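Local coordinates for ESAT-6/WXG100 secretion system protein (Streptococcus gallolyticus, PDB 7JQE) that forms the extracellular region of EsaA, a membrane subunit of the bacterial type VIIb secretion system, and probably helps export toxins, at residues 327-332 / 375-380; 269-274 / 359-364. One frame throughout, in Å; residues are numbered along the deposited sequence.

Contact 1: 327-332 / 375-380; sequences TTVTIS and LDLNIG
N378 reaches over from strand 369-379 to two hydroxyls of strand 327-335. CB lies 3.3 Å from OG1 of T330, its partner in a hydrogen-bonded antiparallel pair. With CG anti to the carbonyl carbon (chi1 -55°), the amide swings toward the neighbouring strand, and CG stays nearer T330, 3.6 Å from its OG1. At the tip, ND2 of N378 donates to OG of S332 at 2.9 Å, with the acceptor lying in the amide plane. The same nitrogen gives a more bent bond, 135° at the hydrogen, to T330 OG1 at 3.1 Å, tilted 27° out of that plane. OD1, the other arm, comes no nearer than 4.1 Å to S332 OG. Both acceptors come from one strand, two residues apart, and together fix the rotation of the amide.

Beneath this polar face run the backbone bonds: T330 and N378 exchange a pair, as do S332 and D376, where D376 N to S332 O is 2.8 Å. The carboxylate of D376 turns to R383, a salt bridge on the next strand, and to N333. The reverse face is apolar. V329 and I379 lie side by side, CG1 to CG1 at 3.9 Å, while I331 CG2 meets L375 CD1 at 3.5 Å. Toward G380 the pairing slackens, and its N reaches T328 O only in a weak bond.

These are the two central strands of a four-stranded antiparallel sheet. Hydroxyls, amide and carboxylate on one side and branched aliphatics on the other make it two-faced, consistent with its greasy side packing against F341 and V339 of the second sheet.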
ATOM      1  N   THR A 327       7.994 -83.819  17.507  1.00 90.59           N
ATOM      2  CA  THR A 327       7.792 -82.573  18.236  1.00 94.25           C
ATOM      3  C   THR A 327       6.986 -81.618  17.371  1.00 90.83           C
ATOM      4  O   THR A 327       7.362 -81.343  16.227  1.00 87.03           O
ATOM      5  CB  THR A 327       9.128 -81.936  18.631  1.00 90.86           C
ATOM      6  OG1 THR A 327      10.006 -82.946  19.149  1.00 93.93           O
ATOM      7  CG2 THR A 327       8.913 -80.875  19.694  1.00 86.81           C
ATOM      8  N   THR A 328       5.883 -81.114  17.918  1.00 93.54           N
ATOM      9  CA  THR A 328       4.929 -80.306  17.169  1.00 99.43           C
ATOM     10  C   THR A 328       5.202 -78.824  17.408  1.00 97.34           C
ATOM     11  O   THR A 328       5.229 -78.366  18.556  1.00 98.54           O
ATOM     12  CB  THR A 328       3.495 -80.661  17.565  1.00107.16           C
ATOM     13  OG1 THR A 328       3.295 -80.369  18.953  1.00115.77           O
ATOM     14  CG2 THR A 328       3.229 -82.145  17.321  1.00 93.40           C
ATOM     15  N   VAL A 329       5.401 -78.082  16.321  1.00 88.27           N
ATOM     16  CA  VAL A 329       5.652 -76.646  16.361  1.00 82.40           C
ATOM     17  C   VAL A 329       4.427 -75.930  15.809  1.00 87.21           C
ATOM     18  O   VAL A 329       3.884 -76.327  14.771  1.00 82.43           O
ATOM     19  CB  VAL A 329       6.914 -76.282  15.558  1.00 85.09           C
ATOM     20  CG1 VAL A 329       7.174 -74.783  15.615  1.00 80.00           C
ATOM     21  CG2 VAL A 329       8.113 -77.068  16.079  1.00 80.90           C
ATOM     22  N   THR A 330       3.996 -74.871  16.498  1.00 79.85           N
ATOM     23  CA  THR A 330       2.743 -74.206  16.167  1.00 80.27           C
ATOM     24  C   THR A 330       2.881 -72.696  16.298  1.00 79.09           C
ATOM     25  O   THR A 330       3.849 -72.177  16.861  1.00 82.68           O
ATOM     26  CB  THR A 330       1.593 -74.683  17.063  1.00 86.42           C
ATOM     27  OG1 THR A 330       1.817 -74.230  18.405  1.00 84.75           O
ATOM     28  CG2 THR A 330       1.496 -76.202  17.046  1.00 83.37           C
ATOM     29  N   ILE A 331       1.876 -71.999  15.775  1.00 78.47           N
ATOM     30  CA  ILE A 331       1.749 -70.547  15.859  1.00 78.76           C
ATOM     31  C   ILE A 331       0.408 -70.250  16.515  1.00 76.40           C
ATOM     32  O   ILE A 331      -0.643 -70.600  15.966  1.00 87.35           O
ATOM     33  CB  ILE A 331       1.834 -69.888  14.473  1.00 74.36           C
ATOM     34  CG1 ILE A 331       3.206 -70.130  13.841  1.00 73.72           C
ATOM     35  CG2 ILE A 331       1.515 -68.405  14.564  1.00 72.80           C
ATOM     36  CD1 ILE A 331       3.189 -70.103  12.330  1.00 73.52           C
ATOM     37  N   SER A 332       0.438 -69.603  17.678  1.00 76.08           N
ATOM     38  CA  SER A 332      -0.776 -69.374  18.450  1.00 80.60           C
ATOM     39  C   SER A 332      -0.897 -67.911  18.858  1.00 80.15           C
ATOM     40  O   SER A 332       0.085 -67.166  18.894  1.00 85.45           O
ATOM     41  CB  SER A 332      -0.817 -70.262  19.703  1.00 78.94           C
ATOM     42  OG  SER A 332       0.184 -69.882  20.630  1.00 87.75           O
ATOM     43  N   LEU A 375       2.469 -62.776  18.187  1.00 84.46           N
ATOM     44  CA  LEU A 375       2.094 -64.182  18.202  1.00 80.23           C
ATOM     45  C   LEU A 375       2.945 -64.914  19.226  1.00 77.63           C
ATOM     46  O   LEU A 375       3.876 -64.353  19.811  1.00 74.06           O
ATOM     47  CB  LEU A 375       2.265 -64.833  16.827  1.00 82.29           C
ATOM     48  CG  LEU A 375       3.709 -64.886  16.323  1.00 80.85           C
ATOM     49  CD1 LEU A 375       4.032 -66.245  15.725  1.00 69.22           C
ATOM     50  CD2 LEU A 375       3.946 -63.773  15.306  1.00 66.44           C
ATOM     51  N   ASP A 376       2.610 -66.185  19.430  1.00 71.66           N
ATOM     52  CA  ASP A 376       3.413 -67.112  20.215  1.00 72.68           C
ATOM     53  C   ASP A 376       3.927 -68.207  19.292  1.00 79.30           C
ATOM     54  O   ASP A 376       3.144 -68.820  18.558  1.00 74.84           O
ATOM     55  CB  ASP A 376       2.599 -67.723  21.366  1.00 84.59           C
ATOM     56  CG  ASP A 376       2.528 -66.817  22.582  1.00 83.06           C
ATOM     57  OD1 ASP A 376       3.422 -65.957  22.735  1.00 81.88           O
ATOM     58  OD2 ASP A 376       1.584 -66.970  23.388  1.00 79.96           O
ATOM     59  N   LEU A 377       5.240 -68.435  19.310  1.00 73.46           N
ATOM     60  CA  LEU A 377       5.846 -69.564  18.615  1.00 75.34           C
ATOM     61  C   LEU A 377       6.072 -70.684  19.622  1.00 78.13           C
ATOM     62  O   LEU A 377       6.871 -70.537  20.553  1.00 76.62           O
ATOM     63  CB  LEU A 377       7.162 -69.171  17.944  1.00 75.30           C
ATOM     64  CG  LEU A 377       7.921 -70.317  17.260  1.00 76.54           C
ATOM     65  CD1 LEU A 377       7.136 -70.858  16.075  1.00 74.50           C
ATOM     66  CD2 LEU A 377       9.319 -69.888  16.830  1.00 75.38           C
ATOM     67  N   ASN A 378       5.366 -71.795  19.439  1.00 76.52           N
ATOM     68  CA  ASN A 378       5.437 -72.933  20.348  1.00 79.75           C
ATOM     69  C   ASN A 378       6.284 -74.034  19.721  1.00 81.18           C
ATOM     70  O   ASN A 378       5.938 -74.557  18.656  1.00 84.98           O
ATOM     71  CB  ASN A 378       4.039 -73.458  20.678  1.00 79.86           C
ATOM     72  CG  ASN A 378       3.129 -72.379  21.235  1.00 94.98           C
ATOM     73  OD1 ASN A 378       3.222 -72.019  22.410  1.00 93.09           O
ATOM     74  ND2 ASN A 378       2.239 -71.860  20.394  1.00 87.53           N
ATOM     75  N   ILE A 379       7.390 -74.375  20.376  1.00 79.28           N
ATOM     76  CA  ILE A 379       8.219 -75.521  20.013  1.00 84.29           C
ATOM     77  C   ILE A 379       8.203 -76.447  21.220  1.00 89.24           C
ATOM     78  O   ILE A 379       8.904 -76.197  22.209  1.00 89.48           O
ATOM     79  CB  ILE A 379       9.650 -75.120  19.642  1.00 89.40           C
ATOM     80  CG1 ILE A 379       9.645 -74.070  18.528  1.00 77.47           C
ATOM     81  CG2 ILE A 379      10.460 -76.357  19.247  1.00 80.43           C
ATOM     82  CD1 ILE A 379      11.018 -73.531  18.190  1.00 76.52           C
ATOM     83  N   GLY A 380       7.409 -77.513  21.151  1.00 91.49           N
ATOM     84  CA  GLY A 380       7.243 -78.353  22.323  1.00 85.38           C
ATOM     85  C   GLY A 380       6.619 -77.564  23.456  1.00 91.43           C
ATOM     86  O   GLY A 380       5.662 -76.804  23.263  1.00 91.35           O
TER

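Contact 2: 269-274 / 359-364; sequences NVISVD and ISYTFD. With EDO (1,2-ethanediol), chain K.
Y361 and N269 face each other as a hydrogen-bonded antiparallel pair, and their side chains run alongside one another, pointing the same way. N269 CB sits over the ring at its phenol end, 3.4 Å from Y361 CZ, and ND2 of N269 donates to Y361 OH at 2.8 Å. Amide and ring planes stand 75° apart, so the amide meets the hydroxyl without stacking on the ring. Y361 CG sits between its own backbone N and carbonyl carbon (chi1 63°), which carries the ring back over strand 268-275; N269 O covers the same face as CB, offset toward the rim. At the ring edge, I271 CG2 comes within 4.1 Å of Y361 CE2, the two side chains crossing at about a right angle. Further along, I271 CG1 packs against I359 CB at 3.8 Å.

The backbone sets this register. N269 and Y361 exchange two bonds, and so do I271 and I359, with I359 N to I271 O at 2.8 Å. Between them V270 and S360 form a non-hydrogen-bonded pair, in which V270 CA approaches I359 O at 3.2 Å. The amide of N269 is also steadied at its other end, where OD1 takes a weak bond from V270 N. Beyond the pairing, D364 OD2 accepts bonds from both hydroxyls of an ethanediol probably left from crystallisation.

Strand 268-275 is an outer strand of a three-stranded antiparallel sheet within this chain, with 355-363 in the middle and 337-341 beyond it, bonded to S360 and T362. Y361 stacks on Y388 of strand 382-392 and touches I373 of strand 369-379, while D274 forms a salt bridge with R383 of the second subunit.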
ATOM      1  N   ASN A 269       6.270 -60.141   5.026  1.00 76.79           N
ATOM      2  CA  ASN A 269       7.669 -60.492   5.209  1.00 76.38           C
ATOM      3  C   ASN A 269       7.738 -61.946   5.653  1.00 81.22           C
ATOM      4  O   ASN A 269       6.727 -62.560   6.006  1.00 80.79           O
ATOM      5  CB  ASN A 269       8.356 -59.558   6.211  1.00 80.07           C
ATOM      6  CG  ASN A 269       9.863 -59.753   6.251  1.00 88.17           C
ATOM      7  OD1 ASN A 269      10.453 -60.312   5.326  1.00 91.09           O
ATOM      8  ND2 ASN A 269      10.490 -59.297   7.329  1.00 89.27           N
ATOM      9  N   VAL A 270       8.950 -62.494   5.620  1.00 82.22           N
ATOM     10  CA  VAL A 270       9.187 -63.892   5.939  1.00 87.74           C
ATOM     11  C   VAL A 270      10.417 -63.989   6.829  1.00 82.29           C
ATOM     12  O   VAL A 270      11.327 -63.158   6.758  1.00 81.50           O
ATOM     13  CB  VAL A 270       9.362 -64.742   4.662  1.00102.00           C
ATOM     14  CG1 VAL A 270       8.045 -64.827   3.903  1.00103.61           C
ATOM     15  CG2 VAL A 270      10.442 -64.142   3.776  1.00105.84           C
ATOM     16  N   ILE A 271      10.435 -65.015   7.680  1.00 84.41           N
ATOM     17  CA  ILE A 271      11.537 -65.255   8.602  1.00 79.88           C
ATOM     18  C   ILE A 271      11.806 -66.751   8.654  1.00 72.44           C
ATOM     19  O   ILE A 271      10.981 -67.569   8.244  1.00 83.87           O
ATOM     20  CB  ILE A 271      11.243 -64.716  10.016  1.00 79.72           C
ATOM     21  CG1 ILE A 271      10.000 -65.397  10.585  1.00 82.50           C
ATOM     22  CG2 ILE A 271      11.064 -63.213   9.980  1.00 88.24           C
ATOM     23  CD1 ILE A 271       9.256 -64.557  11.580  1.00 85.43           C
ATOM     24  N   SER A 272      12.981 -67.103   9.167  1.00 73.82           N
ATOM     25  CA  SER A 272      13.426 -68.488   9.206  1.00 78.00           C
ATOM     26  C   SER A 272      13.938 -68.812  10.601  1.00 87.92           C
ATOM     27  O   SER A 272      14.818 -68.119  11.122  1.00 91.92           O
ATOM     28  CB  SER A 272      14.516 -68.741   8.160  1.00 85.66           C
ATOM     29  OG  SER A 272      14.896 -70.108   8.142  1.00106.65           O
ATOM     30  N   VAL A 273      13.391 -69.866  11.200  1.00 90.41           N
ATOM     31  CA  VAL A 273      13.782 -70.308  12.532  1.00 87.73           C
ATOM     32  C   VAL A 273      14.347 -71.719  12.436  1.00 89.59           C
ATOM     33  O   VAL A 273      13.971 -72.501  11.556  1.00 93.76           O
ATOM     34  CB  VAL A 273      12.592 -70.254  13.516  1.00 87.78           C
ATOM     35  CG1 VAL A 273      11.425 -71.070  12.980  1.00 85.25           C
ATOM     36  CG2 VAL A 273      13.010 -70.753  14.893  1.00 91.50           C
ATOM     37  N   ASP A 274      15.267 -72.040  13.346  1.00 80.41           N
ATOM     38  CA  ASP A 274      15.895 -73.357  13.402  1.00 83.16           C
ATOM     39  C   ASP A 274      15.260 -74.152  14.539  1.00 83.69           C
ATOM     40  O   ASP A 274      15.522 -73.885  15.716  1.00 84.19           O
ATOM     41  CB  ASP A 274      17.408 -73.240  13.591  1.00 85.26           C
ATOM     42  CG  ASP A 274      18.079 -72.446  12.485  1.00 91.31           C
ATOM     43  OD1 ASP A 274      18.921 -71.579  12.798  1.00 95.63           O
ATOM     44  OD2 ASP A 274      17.756 -72.677  11.300  1.00 96.32           O
ATOM     45  N   ILE A 359       8.333 -68.604   8.113  1.00 83.35           N
ATOM     46  CA  ILE A 359       7.063 -68.081   8.600  1.00 82.68           C
ATOM     47  C   ILE A 359       6.749 -66.792   7.858  1.00 77.44           C
ATOM     48  O   ILE A 359       7.568 -65.867   7.834  1.00 77.38           O
ATOM     49  CB  ILE A 359       7.094 -67.850  10.121  1.00 80.08           C
ATOM     50  CG1 ILE A 359       7.438 -69.157  10.840  1.00 73.40           C
ATOM     51  CG2 ILE A 359       5.759 -67.303  10.603  1.00 75.43           C
ATOM     52  CD1 ILE A 359       7.506 -69.036  12.345  1.00 71.38           C
ATOM     53  N   SER A 360       5.570 -66.740   7.251  1.00 76.45           N
ATOM     54  CA  SER A 360       5.081 -65.554   6.565  1.00 72.78           C
ATOM     55  C   SER A 360       4.116 -64.809   7.476  1.00 78.03           C
ATOM     56  O   SER A 360       3.183 -65.406   8.022  1.00 88.26           O
ATOM     57  CB  SER A 360       4.382 -65.930   5.257  1.00 71.41           C
ATOM     58  OG  SER A 360       3.432 -64.943   4.881  1.00 77.15           O
ATOM     59  N   TYR A 361       4.345 -63.509   7.646  1.00 74.41           N
ATOM     60  CA  TYR A 361       3.422 -62.666   8.384  1.00 73.36           C
ATOM     61  C   TYR A 361       3.014 -61.486   7.513  1.00 77.51           C
ATOM     62  O   TYR A 361       3.791 -60.999   6.688  1.00 73.52           O
ATOM     63  CB  TYR A 361       4.018 -62.180   9.718  1.00 63.80           C
ATOM     64  CG  TYR A 361       5.251 -61.307   9.615  1.00 75.38           C
ATOM     65  CD1 TYR A 361       5.149 -59.948   9.318  1.00 71.96           C
ATOM     66  CD2 TYR A 361       6.514 -61.832   9.855  1.00 67.62           C
ATOM     67  CE1 TYR A 361       6.275 -59.146   9.240  1.00 61.65           C
ATOM     68  CE2 TYR A 361       7.646 -61.038   9.783  1.00 61.56           C
ATOM     69  CZ  TYR A 361       7.522 -59.697   9.477  1.00 72.35           C
ATOM     70  OH  TYR A 361       8.651 -58.912   9.406  1.00 69.46           O
ATOM     71  N   THR A 362       1.772 -61.047   7.699  1.00 79.79           N
ATOM     72  CA  THR A 362       1.173 -60.009   6.868  1.00 73.49           C
ATOM     73  C   THR A 362       0.349 -59.102   7.770  1.00 74.37           C
ATOM     74  O   THR A 362      -0.647 -59.544   8.351  1.00 78.93           O
ATOM     75  CB  THR A 362       0.305 -60.618   5.765  1.00 72.56           C
ATOM     76  OG1 THR A 362       1.109 -61.462   4.931  1.00 65.24           O
ATOM     77  CG2 THR A 362      -0.328 -59.521   4.917  1.00 69.94           C
ATOM     78  N   PHE A 363       0.763 -57.844   7.894  1.00 67.34           N
ATOM     79  CA  PHE A 363      -0.044 -56.875   8.625  1.00 67.73           C
ATOM     80  C   PHE A 363      -1.423 -56.767   7.987  1.00 71.05           C
ATOM     81  O   PHE A 363      -1.610 -57.062   6.804  1.00 71.21           O
ATOM     82  CB  PHE A 363       0.647 -55.509   8.653  1.00 58.55           C
ATOM     83  CG  PHE A 363       1.930 -55.497   9.438  1.00 64.69           C
ATOM     84  CD1 PHE A 363       3.151 -55.619   8.797  1.00 64.53           C
ATOM     85  CD2 PHE A 363       1.913 -55.377  10.816  1.00 63.92           C
ATOM     86  CE1 PHE A 363       4.334 -55.619   9.520  1.00 61.68           C
ATOM     87  CE2 PHE A 363       3.093 -55.376  11.546  1.00 58.91           C
ATOM     88  CZ  PHE A 363       4.304 -55.498  10.896  1.00 57.02           C
ATOM     89  N   ASP A 364      -2.406 -56.358   8.793  1.00 77.55           N
ATOM     90  CA  ASP A 364      -3.779 -56.321   8.297  1.00 87.20           C
ATOM     91  C   ASP A 364      -3.994 -55.185   7.301  1.00 80.58           C
ATOM     92  O   ASP A 364      -4.864 -55.292   6.428  1.00 75.49           O
ATOM     93  CB  ASP A 364      -4.765 -56.211   9.464  1.00101.98           C
ATOM     94  CG  ASP A 364      -4.555 -54.960  10.301  1.00116.31           C
ATOM     95  OD1 ASP A 364      -3.698 -54.124   9.940  1.00120.61           O
ATOM     96  OD2 ASP A 364      -5.254 -54.813  11.327  1.00121.87           O
TER
HETATM   97  C1  EDO K 710      -3.951 -51.488  13.239  1.00115.11           C
HETATM   98  O1  EDO K 710      -3.528 -52.855  13.176  1.00116.23           O
HETATM   99  C2  EDO K 710      -5.398 -51.369  12.770  1.00114.41           C
HETATM  100  O2  EDO K 710      -5.502 -51.767  11.397  1.00115.64           O

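Contacts 1 and 2 lie with their centres about 14 Å apart in the all-beta region at one extremity of a very elongated chain, 76 and 65 Å from its centre. Each belongs to a different antiparallel sheet, and their side chains meet between the sheets: L377 CD1 is 4.2 Å from I359 CD1, and I331 CD1 is equally close to I359 CG2. Along the chain the segments alternate, 269-274, 327-332, 359-364, 375-380, so the polypeptide passes back and forth between the two sheets, which are interleaved in sequence. Both also touch the second subunit, which suggests that this small beta domain contributes to the dimer.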